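Local coordinates for penicillin-binding protein (Bacillus halodurans, PDB 3TG9), which probably binds penicillin and related beta-lactams and acts on acyl or peptide substrates through an active-site serine, as other members of the beta-lactamase family do, at residues B[95-100]-B[158-163]; B[242-247]-B[253-258]; B[260-265]-B[271-276]; B[276-279]-B[284-287]; B[290-293]-B[298-301]. All blocks are in the same frame, centred on the assembly; numbering follows the deposited sequence.

Contact 1 of 5, residues B[95-100]-B[158-163]; sequences HLLTHT and ILLGLV
Leu-96 and Leu-160 carry this contact, and their side chains slide past each other in opposite directions rather than meeting end to end. The nearest approach is made low on one chain and higher on the other, with CB of Leu-96 3.6 Å from CG of Leu-160. The two branches of Leu-160 then divide the neighbours: CD2 lies 3.9 Å from Leu-96 CD1, while CD1 lies 3.8 Å from Leu-97 CD2. Leu-97 crosses Leu-160 at about a right angle. Its CB is directed along the interface, and CD2 closes the gap because CG stands beside the backbone N and opposite the carbonyl carbon (chi1 -76°). A second right-angled crossing, looser, brings Leu-96 CD2 to 4.1 Å from Leu-159 CD1. All four touching leucines are buried, and the contact between these segments is wholly apolar. It joins helix 93-98 to helix 155-168 in the helical part of the beta-lactamase fold, and Leu-97 and Leu-160 also reach Ile-65 of helix 58-70, the helix at whose start the probable SxxK lysine sits. Helix 93-98 closes in a Schellman motif at His-99, which has positive phi: Thr-100 N bonds back to His-95 O at 2.8 Å, and His-99 N to Leu-96 O at 3.3 Å. The ring of His-99, at the turn itself, meets those of Tyr-152 and Phe-157.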
# COMPACT_ATOMS: atom_id res chain seq x y z
N HIS B 95 -15.33 14.29 28.94
CA HIS B 95 -14.25 13.39 29.36
C HIS B 95 -13.40 12.98 28.17
O HIS B 95 -12.17 12.96 28.24
CB HIS B 95 -14.82 12.14 30.04
CG HIS B 95 -15.45 12.41 31.37
ND1 HIS B 95 -16.60 11.77 31.79
CD2 HIS B 95 -15.10 13.25 32.37
CE1 HIS B 95 -16.92 12.20 32.99
NE2 HIS B 95 -16.03 13.10 33.37
N LEU B 96 -14.06 12.64 27.07
CA LEU B 96 -13.39 12.21 25.86
C LEU B 96 -12.54 13.34 25.27
O LEU B 96 -11.39 13.11 24.87
CB LEU B 96 -14.41 11.72 24.84
CG LEU B 96 -15.28 10.55 25.35
CD1 LEU B 96 -16.56 10.39 24.55
CD2 LEU B 96 -14.48 9.26 25.36
N LEU B 97 -13.10 14.55 25.24
CA LEU B 97 -12.45 15.72 24.64
C LEU B 97 -11.16 16.12 25.34
O LEU B 97 -10.28 16.75 24.73
CB LEU B 97 -13.41 16.91 24.65
CG LEU B 97 -14.54 16.93 23.63
CD1 LEU B 97 -15.62 17.91 24.05
CD2 LEU B 97 -14.00 17.28 22.25
N THR B 98 -11.06 15.79 26.62
CA THR B 98 -9.92 16.20 27.43
C THR B 98 -9.06 15.02 27.85
O THR B 98 -8.10 15.19 28.60
CB THR B 98 -10.37 16.96 28.69
OG1 THR B 98 -11.28 16.15 29.44
CG2 THR B 98 -11.06 18.27 28.31
N HIS B 99 -9.40 13.82 27.38
CA HIS B 99 -8.62 12.63 27.69
C HIS B 99 -8.69 12.30 29.17
O HIS B 99 -7.69 11.92 29.78
CB HIS B 99 -7.15 12.82 27.32
CG HIS B 99 -6.91 12.97 25.85
ND1 HIS B 99 -7.03 11.93 24.96
CD2 HIS B 99 -6.54 14.05 25.12
CE1 HIS B 99 -6.75 12.35 23.75
NE2 HIS B 99 -6.45 13.64 23.81
N THR B 100 -9.88 12.43 29.76
CA THR B 100 -10.06 12.08 31.16
C THR B 100 -11.16 11.04 31.34
O THR B 100 -11.65 10.84 32.45
CB THR B 100 -10.39 13.33 32.00
OG1 THR B 100 -11.52 14.01 31.43
CG2 THR B 100 -9.21 14.29 32.04
N ILE B 158 -11.83 8.12 18.75
CA ILE B 158 -12.67 7.28 17.90
C ILE B 158 -14.12 7.39 18.38
O ILE B 158 -15.03 7.63 17.58
CB ILE B 158 -12.27 5.79 17.95
CG1 ILE B 158 -10.89 5.59 17.32
CG2 ILE B 158 -13.32 4.95 17.24
CD1 ILE B 158 -10.86 5.89 15.84
N LEU B 159 -14.33 7.23 19.69
CA LEU B 159 -15.66 7.33 20.27
C LEU B 159 -16.33 8.67 19.95
O LEU B 159 -17.52 8.71 19.63
CB LEU B 159 -15.62 7.09 21.79
CG LEU B 159 -15.19 5.68 22.21
CD1 LEU B 159 -14.95 5.58 23.71
CD2 LEU B 159 -16.21 4.64 21.76
N LEU B 160 -15.57 9.75 20.04
CA LEU B 160 -16.09 11.06 19.65
C LEU B 160 -16.50 11.07 18.16
O LEU B 160 -17.53 11.64 17.80
CB LEU B 160 -15.07 12.16 19.94
CG LEU B 160 -14.89 12.62 21.40
CD1 LEU B 160 -13.73 13.60 21.52
CD2 LEU B 160 -16.16 13.24 21.98
N GLY B 161 -15.71 10.43 17.31
CA GLY B 161 -16.04 10.34 15.90
C GLY B 161 -17.36 9.63 15.68
O GLY B 161 -18.18 10.03 14.85
N LEU B 162 -17.57 8.55 16.43
CA LEU B 162 -18.82 7.80 16.37
C LEU B 162 -20.00 8.65 16.85
O LEU B 162 -21.12 8.49 16.37
CB LEU B 162 -18.69 6.51 17.18
CG LEU B 162 -17.78 5.50 16.47
CD1 LEU B 162 -17.50 4.27 17.32
CD2 LEU B 162 -18.40 5.11 15.13
N VAL B 163 -19.75 9.56 17.78
CA VAL B 163 -20.80 10.46 18.23
C VAL B 163 -21.15 11.45 17.12
O VAL B 163 -22.32 11.69 16.84
CB VAL B 163 -20.40 11.21 19.51
CG1 VAL B 163 -21.40 12.32 19.81
CG2 VAL B 163 -20.31 10.23 20.68

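Contact 2 of 5, residues B[242-247]-B[253-258]; sequences LALMRH and TYTQKL
His-247 and Thr-255 bring the two backbones closest, their CA atoms 6.6 Å apart, where the end of helix 234-245 faces the middle of the short helix 252-258. Arg-246 is the first residue to leave helical geometry, and His-247, with phi of 64°, is the C-prime residue of a Schellman motif whose inner bond runs from His-247 N to Leu-244 O (3.1 Å) and whose outer bond runs from Glu-248 N to Ala-243 O. The contact thus packs the C-terminal end of helix 234-245 against the next helix in the chain. Thr-255 points its CB at the other helix and splits its branches between two partners. Its methyl CG2 lies 3.5 Å from Leu-244 O and 4.1 Å from Leu-244 CD1. Its OG1 lies at the edge of the His-247 ring, near the ring plane, and accepts a nearly straight but weak bond from ND1 (3.4 Å). A water donates to both helices, to Leu-244 O at 2.6 Å and to Thr-255 OG1 at 3.0 Å. The strongest polar partner of that hydroxyl is Asn-251 O, one turn back along the chain. Leu-258 continues the apolar side of the same helix onto Ile-63 and Cys-66 of helix 58-70.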
# COMPACT_ATOMS: atom_id res chain seq x y z
N LEU B 242 -6.51 30.21 11.19
CA LEU B 242 -7.14 31.49 10.88
C LEU B 242 -8.65 31.44 11.06
O LEU B 242 -9.22 32.22 11.81
CB LEU B 242 -6.78 31.93 9.46
CG LEU B 242 -5.30 32.27 9.29
CD1 LEU B 242 -4.99 32.66 7.85
CD2 LEU B 242 -4.89 33.38 10.25
N ALA B 243 -9.30 30.50 10.38
CA ALA B 243 -10.75 30.34 10.51
C ALA B 243 -11.18 30.08 11.95
O ALA B 243 -12.23 30.58 12.38
CB ALA B 243 -11.24 29.21 9.60
N LEU B 244 -10.40 29.30 12.69
CA LEU B 244 -10.74 29.03 14.09
C LEU B 244 -10.68 30.31 14.93
O LEU B 244 -11.63 30.64 15.63
CB LEU B 244 -9.81 27.95 14.67
CG LEU B 244 -10.01 27.54 16.14
CD1 LEU B 244 -11.40 26.95 16.39
CD2 LEU B 244 -8.92 26.58 16.60
N MET B 245 -9.56 31.02 14.86
CA MET B 245 -9.35 32.21 15.67
C MET B 245 -10.22 33.40 15.25
O MET B 245 -10.36 34.35 16.00
CB MET B 245 -7.87 32.62 15.67
CG MET B 245 -6.96 31.57 16.26
SD MET B 245 -7.60 30.91 17.82
CE MET B 245 -6.36 29.67 18.20
N ARG B 246 -10.79 33.34 14.05
CA ARG B 246 -11.66 34.41 13.59
C ARG B 246 -13.12 34.06 13.80
O ARG B 246 -14.00 34.75 13.30
CB ARG B 246 -11.43 34.73 12.12
CG ARG B 246 -10.04 35.20 11.80
CD ARG B 246 -10.01 35.70 10.36
NE ARG B 246 -8.68 36.14 9.95
CZ ARG B 246 -8.12 35.81 8.79
NH1 ARG B 246 -8.79 35.05 7.93
NH2 ARG B 246 -6.91 36.25 8.48
N HIS B 247 -13.37 32.98 14.53
CA HIS B 247 -14.72 32.57 14.90
C HIS B 247 -15.54 32.19 13.67
O HIS B 247 -16.77 32.31 13.67
CB HIS B 247 -15.42 33.67 15.71
CG HIS B 247 -14.65 34.12 16.92
ND1 HIS B 247 -14.21 33.25 17.89
CD2 HIS B 247 -14.27 35.36 17.32
CE1 HIS B 247 -13.57 33.92 18.83
NE2 HIS B 247 -13.59 35.20 18.50
N THR B 253 -17.98 32.23 22.07
CA THR B 253 -18.14 31.42 23.27
C THR B 253 -17.60 29.99 23.09
O THR B 253 -16.86 29.49 23.94
CB THR B 253 -19.62 31.30 23.67
OG1 THR B 253 -20.15 32.60 23.95
CG2 THR B 253 -19.76 30.43 24.90
N TYR B 254 -17.98 29.33 22.00
CA TYR B 254 -17.59 27.94 21.80
C TYR B 254 -16.14 27.78 21.37
O TYR B 254 -15.45 26.86 21.79
CB TYR B 254 -18.56 27.19 20.88
CG TYR B 254 -19.82 26.83 21.62
CD1 TYR B 254 -20.95 27.64 21.57
CD2 TYR B 254 -19.87 25.70 22.42
CE1 TYR B 254 -22.10 27.33 22.26
CE2 TYR B 254 -21.02 25.36 23.11
CZ TYR B 254 -22.13 26.18 23.04
OH TYR B 254 -23.27 25.85 23.73
N THR B 255 -15.66 28.71 20.54
CA THR B 255 -14.24 28.75 20.23
C THR B 255 -13.40 28.84 21.51
O THR B 255 -12.44 28.08 21.69
CB THR B 255 -13.91 29.94 19.34
OG1 THR B 255 -14.69 29.86 18.14
CG2 THR B 255 -12.43 29.94 18.98
N GLN B 256 -13.80 29.75 22.39
CA GLN B 256 -13.09 30.00 23.65
C GLN B 256 -13.19 28.81 24.59
O GLN B 256 -12.23 28.50 25.30
CB GLN B 256 -13.67 31.25 24.31
CG GLN B 256 -12.80 31.90 25.39
CD GLN B 256 -13.13 33.38 25.56
OE1 GLN B 256 -13.63 34.03 24.64
NE2 GLN B 256 -12.86 33.92 26.75
N LYS B 257 -14.33 28.14 24.60
CA LYS B 257 -14.49 26.93 25.41
C LYS B 257 -13.53 25.83 24.94
O LYS B 257 -12.99 25.08 25.76
CB LYS B 257 -15.94 26.42 25.36
CG LYS B 257 -16.98 27.40 25.92
CD LYS B 257 -18.24 26.68 26.41
CE LYS B 257 -17.91 25.71 27.55
NZ LYS B 257 -19.11 24.99 28.08
N LEU B 258 -13.33 25.74 23.63
CA LEU B 258 -12.45 24.72 23.06
C LEU B 258 -11.00 25.04 23.42
O LEU B 258 -10.20 24.13 23.62
CB LEU B 258 -12.62 24.65 21.52
CG LEU B 258 -11.69 23.81 20.64
CD1 LEU B 258 -12.38 23.40 19.30
CD2 LEU B 258 -10.38 24.53 20.36
O HOH W 1 -13.92 29.36 15.27

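Contact 3 of 5, residues B[260-265]-B[271-276]; sequences TPHVHC and YGYGVW
Val-263 and Tyr-271 form an antiparallel hydrogen-bonded pair, with Tyr-271 N to Val-263 O at 2.9 Å and the return bond from Val-263 N to Tyr-271 O at 3.2 Å. The return bond lies in the carbonyl plane and is nearly straight, at 166°. His-262 N approaches the same carbonyl, but its bond is weak and strongly bent, at 121°. With His-262 and Val-263 both facing Tyr-271, the pairing is a classic beta bulge at the start of edge strand 263-266. Just before it, Gly-272 CA makes a CA-H...O contact of 3.1 Å with Thr-260 O.

Two side-chain contacts flank this backbone core. The ring of His-262 lies over one face of Tyr-273 as an offset stack, centroids 4.2 Å apart and planes at 18°. At the other end, Cys-265 SG comes to 3.6 Å from Trp-276 CZ3, oblique to the indole, and also packs against CB of Tyr-271. Further out, the Trp-276 ring is itself set against Tyr-271, whose CD2 sits over the centre of the indole face at a height of 3.5 Å. The inverse gamma turn centred on Pro-261 swings the chain from helix 252-258 into the strand. The Tyr-273 hydroxyl is hydrogen-bonded with His-94 ND1, which would limit the movement of the ring on which His-262 stacks. Trp-276 touches Tyr-152, part of the probable active-site set with Ser-55 and Lys-58. The chemistry thus divides in two: directional bonds set the strand register, while the His-262 stack ties this edge to helix 93-98 and sulfur-indole packing ties it to a tryptophan beside the probable active site.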
# COMPACT_ATOMS: atom_id res chain seq x y z
N THR B 260 -9.98 26.48 26.14
CA THR B 260 -9.82 26.63 27.59
C THR B 260 -8.96 25.52 28.16
O THR B 260 -9.18 24.35 27.87
CB THR B 260 -11.18 26.61 28.31
OG1 THR B 260 -11.91 27.79 27.97
CG2 THR B 260 -10.99 26.56 29.82
N PRO B 261 -7.96 25.88 28.99
CA PRO B 261 -7.12 24.86 29.62
C PRO B 261 -7.92 24.11 30.68
O PRO B 261 -7.85 24.46 31.86
CB PRO B 261 -6.01 25.69 30.29
CG PRO B 261 -6.09 27.04 29.68
CD PRO B 261 -7.53 27.24 29.32
N HIS B 262 -8.67 23.10 30.24
CA HIS B 262 -9.51 22.30 31.13
C HIS B 262 -8.68 21.37 31.99
O HIS B 262 -9.03 21.09 33.13
CB HIS B 262 -10.49 21.45 30.32
CG HIS B 262 -11.48 22.26 29.54
ND1 HIS B 262 -11.40 22.42 28.17
CD2 HIS B 262 -12.58 22.94 29.93
CE1 HIS B 262 -12.40 23.18 27.76
NE2 HIS B 262 -13.13 23.51 28.81
N VAL B 263 -7.59 20.86 31.43
CA VAL B 263 -6.75 19.91 32.14
C VAL B 263 -5.35 20.47 32.23
O VAL B 263 -4.86 21.09 31.28
CB VAL B 263 -6.68 18.54 31.42
CG1 VAL B 263 -5.87 17.54 32.24
CG2 VAL B 263 -8.07 18.01 31.16
N HIS B 264 -4.70 20.27 33.37
CA HIS B 264 -3.28 20.53 33.49
C HIS B 264 -2.58 19.19 33.44
O HIS B 264 -2.86 18.32 34.26
CB HIS B 264 -2.97 21.26 34.79
CG HIS B 264 -1.52 21.59 34.96
ND1 HIS B 264 -0.99 22.04 36.16
CD2 HIS B 264 -0.48 21.54 34.09
CE1 HIS B 264 0.31 22.26 36.00
NE2 HIS B 264 0.64 21.96 34.76
N CYS B 265 -1.67 19.00 32.48
CA CYS B 265 -0.99 17.72 32.33
C CYS B 265 0.31 17.66 33.12
O CYS B 265 0.53 16.73 33.91
CB CYS B 265 -0.70 17.46 30.85
SG CYS B 265 -2.06 17.92 29.81
N TYR B 271 -4.33 20.90 28.44
CA TYR B 271 -5.09 20.43 27.28
C TYR B 271 -6.45 21.10 27.28
O TYR B 271 -7.05 21.30 28.34
CB TYR B 271 -5.25 18.90 27.33
CG TYR B 271 -5.48 18.24 25.98
CD1 TYR B 271 -6.74 17.76 25.62
CD2 TYR B 271 -4.44 18.09 25.07
CE1 TYR B 271 -6.94 17.15 24.40
CE2 TYR B 271 -4.64 17.48 23.85
CZ TYR B 271 -5.89 17.01 23.51
OH TYR B 271 -6.09 16.40 22.29
N GLY B 272 -6.92 21.49 26.10
CA GLY B 272 -8.24 22.08 25.97
C GLY B 272 -9.20 21.01 25.49
O GLY B 272 -9.23 19.91 26.01
N TYR B 273 -10.01 21.36 24.49
CA TYR B 273 -10.78 20.38 23.76
C TYR B 273 -10.05 20.01 22.47
O TYR B 273 -10.15 20.71 21.47
CB TYR B 273 -12.17 20.93 23.42
CG TYR B 273 -13.15 20.94 24.57
CD1 TYR B 273 -12.94 20.16 25.71
CD2 TYR B 273 -14.31 21.69 24.50
CE1 TYR B 273 -13.85 20.15 26.75
CE2 TYR B 273 -15.23 21.69 25.53
CZ TYR B 273 -15.00 20.92 26.65
OH TYR B 273 -15.92 20.93 27.68
N GLY B 274 -9.29 18.92 22.51
CA GLY B 274 -8.62 18.41 21.33
C GLY B 274 -7.46 19.26 20.87
O GLY B 274 -7.04 19.19 19.71
N VAL B 275 -6.92 20.07 21.77
CA VAL B 275 -5.79 20.94 21.44
C VAL B 275 -4.87 21.03 22.66
O VAL B 275 -5.33 20.90 23.80
CB VAL B 275 -6.31 22.33 20.99
CG1 VAL B 275 -7.02 23.03 22.14
CG2 VAL B 275 -5.17 23.19 20.44
N TRP B 276 -3.56 21.22 22.43
CA TRP B 276 -2.60 21.44 23.52
C TRP B 276 -2.45 22.93 23.80
O TRP B 276 -2.55 23.76 22.89
CB TRP B 276 -1.23 20.86 23.17
CG TRP B 276 -1.17 19.36 23.14
CD1 TRP B 276 -1.22 18.56 22.03
CD2 TRP B 276 -1.04 18.49 24.26
NE1 TRP B 276 -1.13 17.24 22.40
CE2 TRP B 276 -1.02 17.17 23.77
CE3 TRP B 276 -0.94 18.70 25.64
CZ2 TRP B 276 -0.90 16.06 24.60
CZ3 TRP B 276 -0.83 17.59 26.47
CH2 TRP B 276 -0.80 16.29 25.95

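Contact 4 of 5, residues B[276-279]-B[284-287]; sequences WIKQ and ISKY
Lys-278 sets CG opposite its backbone N (chi1 -169°) and then bends twice along the chain, whereas Lys-286 places CG between backbone N and carbonyl carbon (chi1 72°) and runs out extended. The two chains consequently lie side by side and point the same way, with Lys-278 CB 3.7 Å from Lys-286 CG. Their ammonium groups stay apart, NZ to NZ 5.5 Å. A water lies between them, accepting from Lys-286 NZ at 2.9 Å and, more weakly, from Lys-278 NZ.

The backbone beneath is an antiparallel hairpin, strands 276-279 and 284-293, interrupted by a classic beta bulge in which Ser-285 and Lys-286 both face Lys-278. Lys-278 N gives a straight bond to Lys-286 O (2.9 Å, 174°). Its own O takes Ser-285 N at 2.8 Å, with the donor tilted from the carbonyl plane. Ser-285 OG also lies 3.2 Å from that oxygen, but Gln-280 OE1, a weak partner, competes for its proton and the choice is not settled.

Ile-277, Gln-279, Ile-284 and Tyr-287 share the other face of the sheet. Ile-277 sends CG1 to the edge of the Tyr-287 ring, 3.8 Å from CD1, and its CG2 meets CG1 of Ile-284 at 3.9 Å. Ile-284 in turn lays its CG2 over a face of the tyrosine, offset toward the rim. Each lysine has its main partner outside the hairpin, a salt bridge from Lys-278 to Asp-269 and one from Lys-286 to Glu-328. Those carboxylates would be expected to offset the repulsion between the two ammonium groups; one face carries the paired lysines and their salt bridges, while the other is mainly apolar, with Gln-279 at its end beside Ile-284.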
# COMPACT_ATOMS: atom_id res chain seq x y z
N TRP B 276 -3.56 21.22 22.43
CA TRP B 276 -2.60 21.44 23.52
C TRP B 276 -2.45 22.93 23.80
O TRP B 276 -2.55 23.76 22.89
CB TRP B 276 -1.23 20.86 23.17
CG TRP B 276 -1.17 19.36 23.14
CD1 TRP B 276 -1.22 18.56 22.03
CD2 TRP B 276 -1.04 18.49 24.26
NE1 TRP B 276 -1.13 17.24 22.40
CE2 TRP B 276 -1.02 17.17 23.77
CE3 TRP B 276 -0.94 18.70 25.64
CZ2 TRP B 276 -0.90 16.06 24.60
CZ3 TRP B 276 -0.83 17.59 26.47
CH2 TRP B 276 -0.80 16.29 25.95
N ILE B 277 -2.20 23.27 25.06
CA ILE B 277 -2.02 24.66 25.45
C ILE B 277 -0.72 24.87 26.22
O ILE B 277 -0.42 24.14 27.17
CB ILE B 277 -3.19 25.16 26.31
CG1 ILE B 277 -4.50 25.01 25.54
CG2 ILE B 277 -2.97 26.62 26.74
CD1 ILE B 277 -5.72 25.23 26.39
N LYS B 278 0.06 25.86 25.80
CA LYS B 278 1.29 26.19 26.50
C LYS B 278 1.04 27.45 27.30
O LYS B 278 0.74 28.51 26.74
CB LYS B 278 2.43 26.40 25.52
CG LYS B 278 3.80 26.49 26.18
CD LYS B 278 4.28 25.11 26.61
CE LYS B 278 4.28 24.15 25.42
NZ LYS B 278 5.15 22.98 25.67
N GLN B 279 1.13 27.33 28.62
CA GLN B 279 0.87 28.45 29.52
C GLN B 279 1.97 28.57 30.56
O GLN B 279 2.17 27.68 31.38
CB GLN B 279 -0.48 28.26 30.21
CG GLN B 279 -0.92 29.46 31.03
CD GLN B 279 -2.13 29.13 31.88
OE1 GLN B 279 -3.27 29.37 31.48
NE2 GLN B 279 -1.89 28.57 33.06
N ILE B 284 -0.83 32.47 28.23
CA ILE B 284 -0.80 31.44 27.20
C ILE B 284 0.09 31.84 26.03
O ILE B 284 -0.18 32.83 25.35
CB ILE B 284 -2.22 31.12 26.68
CG1 ILE B 284 -3.01 30.38 27.77
CG2 ILE B 284 -2.14 30.28 25.42
CD1 ILE B 284 -4.50 30.31 27.52
N SER B 285 1.14 31.07 25.79
CA SER B 285 2.08 31.39 24.72
C SER B 285 1.70 30.75 23.38
O SER B 285 1.98 31.30 22.31
CB SER B 285 3.49 30.99 25.12
OG SER B 285 3.50 29.68 25.66
N LYS B 286 1.06 29.59 23.42
CA LYS B 286 0.61 28.96 22.18
C LYS B 286 -0.46 27.90 22.34
O LYS B 286 -0.56 27.25 23.38
CB LYS B 286 1.78 28.40 21.37
CG LYS B 286 2.43 27.16 21.93
CD LYS B 286 3.31 26.49 20.88
CE LYS B 286 4.34 25.59 21.52
NZ LYS B 286 5.24 24.94 20.52
N TYR B 287 -1.27 27.77 21.30
CA TYR B 287 -2.13 26.62 21.15
C TYR B 287 -1.47 25.77 20.08
O TYR B 287 -1.02 26.29 19.06
CB TYR B 287 -3.51 27.06 20.69
CG TYR B 287 -4.14 28.08 21.61
CD1 TYR B 287 -4.76 27.69 22.79
CD2 TYR B 287 -4.12 29.44 21.29
CE1 TYR B 287 -5.36 28.62 23.62
CE2 TYR B 287 -4.70 30.37 22.12
CZ TYR B 287 -5.31 29.96 23.29
OH TYR B 287 -5.89 30.89 24.12
O HOH W 2 6.55 23.50 22.69

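Contact 5 of 5, residues B[290-293]-B[298-301]; sequences MGYD and FHSA
This is an antiparallel strand pairing within the main sheet, between the end of strand 284-293 and its hairpin partner, strand 296-303. The axes of the short segments run 4.7 Å apart at 175°, close to perfectly antiparallel. Gly-291 and Phe-298 make the hydrogen-bonded pair, with Gly-291 N to Phe-298 O at 3.0 Å. The same carbonyl receives a CA-H...O contact from Met-290 CA at 3.1 Å, so one oxygen gathers two neighbours along the opposite strand. Met-290 and His-299 form the adjacent non-hydrogen-bonded pair, with CA atoms 4.3 Å apart. On the face they share, Met-290 CB rests against the imidazole; CG of the methionine stands between its backbone N and carbonyl carbon (chi1 70°). The thioether then bends away, leaving SD 5.2 Å from the centroid of the His-299 ring and oblique to it. Tyr-292 reaches the same histidine with rings crossing at 75°; the modelled separation there is too short to be trusted. Phe-298 points to the other face, its CB beside Gly-291. Gly-291 touches residues of the probable SxxK site, in keeping with the strand that borders the active site in this family. Helix 320-330 lies against the histidine face, through Ala-320, Tyr-321 and Met-324, while Phe-298 packs on Val-311 and Cys-313 of strand 308-314 and on Val-289 of its own hairpin.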
# COMPACT_ATOMS: atom_id res chain seq x y z
N MET B 290 0.07 18.26 17.39
CA MET B 290 1.18 17.51 16.84
C MET B 290 0.68 16.12 16.53
O MET B 290 -0.41 15.74 16.94
CB MET B 290 2.29 17.40 17.87
CG MET B 290 1.89 16.49 18.99
SD MET B 290 2.45 17.05 20.57
CE MET B 290 1.72 18.68 20.63
N GLY B 291 1.49 15.36 15.81
CA GLY B 291 1.14 13.98 15.51
C GLY B 291 2.39 13.25 15.10
O GLY B 291 3.26 13.83 14.44
N TYR B 292 2.49 11.99 15.52
CA TYR B 292 3.56 11.10 15.09
C TYR B 292 2.99 9.74 14.68
O TYR B 292 2.29 9.08 15.46
CB TYR B 292 4.60 10.92 16.19
CG TYR B 292 5.45 12.15 16.40
CD1 TYR B 292 4.97 13.26 17.09
CD2 TYR B 292 6.75 12.20 15.90
CE1 TYR B 292 5.76 14.40 17.29
CE2 TYR B 292 7.55 13.32 16.08
CZ TYR B 292 7.05 14.42 16.78
OH TYR B 292 7.86 15.51 16.94
N ASP B 293 3.29 9.32 13.46
CA ASP B 293 2.93 8.00 12.97
C ASP B 293 4.15 7.45 12.24
O ASP B 293 5.08 8.21 11.92
CB ASP B 293 1.76 8.09 11.97
CG ASP B 293 0.39 8.00 12.64
OD1 ASP B 293 0.27 7.40 13.72
OD2 ASP B 293 -0.59 8.53 12.05
N PHE B 298 4.41 15.94 12.54
CA PHE B 298 3.61 17.13 12.32
C PHE B 298 3.60 17.98 13.59
O PHE B 298 3.37 17.46 14.68
CB PHE B 298 2.19 16.72 11.96
CG PHE B 298 1.23 17.88 11.81
CD1 PHE B 298 1.30 18.73 10.72
CD2 PHE B 298 0.22 18.09 12.76
CE1 PHE B 298 0.40 19.77 10.56
CE2 PHE B 298 -0.68 19.11 12.60
CZ PHE B 298 -0.59 19.96 11.50
N HIS B 299 3.86 19.27 13.45
CA HIS B 299 3.70 20.22 14.56
C HIS B 299 3.10 21.47 13.99
O HIS B 299 3.55 21.96 12.96
CB HIS B 299 5.04 20.56 15.22
CG HIS B 299 5.44 19.60 16.29
ND1 HIS B 299 6.33 18.58 16.07
CD2 HIS B 299 5.07 19.51 17.59
CE1 HIS B 299 6.49 17.89 17.19
NE2 HIS B 299 5.73 18.44 18.12
N SER B 300 2.09 22.00 14.66
CA SER B 300 1.49 23.25 14.22
C SER B 300 0.98 24.03 15.43
O SER B 300 0.54 23.44 16.42
CB SER B 300 0.36 22.97 13.23
OG SER B 300 0.06 24.13 12.48
N ALA B 301 1.02 25.36 15.33
CA ALA B 301 0.71 26.20 16.48
C ALA B 301 0.21 27.58 16.09
O ALA B 301 0.54 28.09 15.02
CB ALA B 301 1.93 26.32 17.38

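Overall arrangement
Contact 3 is the hub. Its centre lies 9 Å from that of contact 4, and Trp-276 belongs to both. It meets contact 1 through Tyr-271 OH and His-99 NE2, 3.2 Å apart and probably hydrogen-bonded, and contact 2 through a probable bond of 2.9 Å from Tyr-273 N to Leu-258 O. Met-245 CE also packs 3.8 Å from Tyr-287 CD2, joining contacts 2 and 4. Contacts 4 and 5 share strand 284-293, and Trp-276 CD1 touches Met-290 CE. Contacts 1 and 5 do not touch, their centres 19 Å apart. Gly-291 of contact 5 and Trp-276 of contacts 3 and 4 touch residues of the probable serine site; Leu-160 of contact 1 lies near without touching.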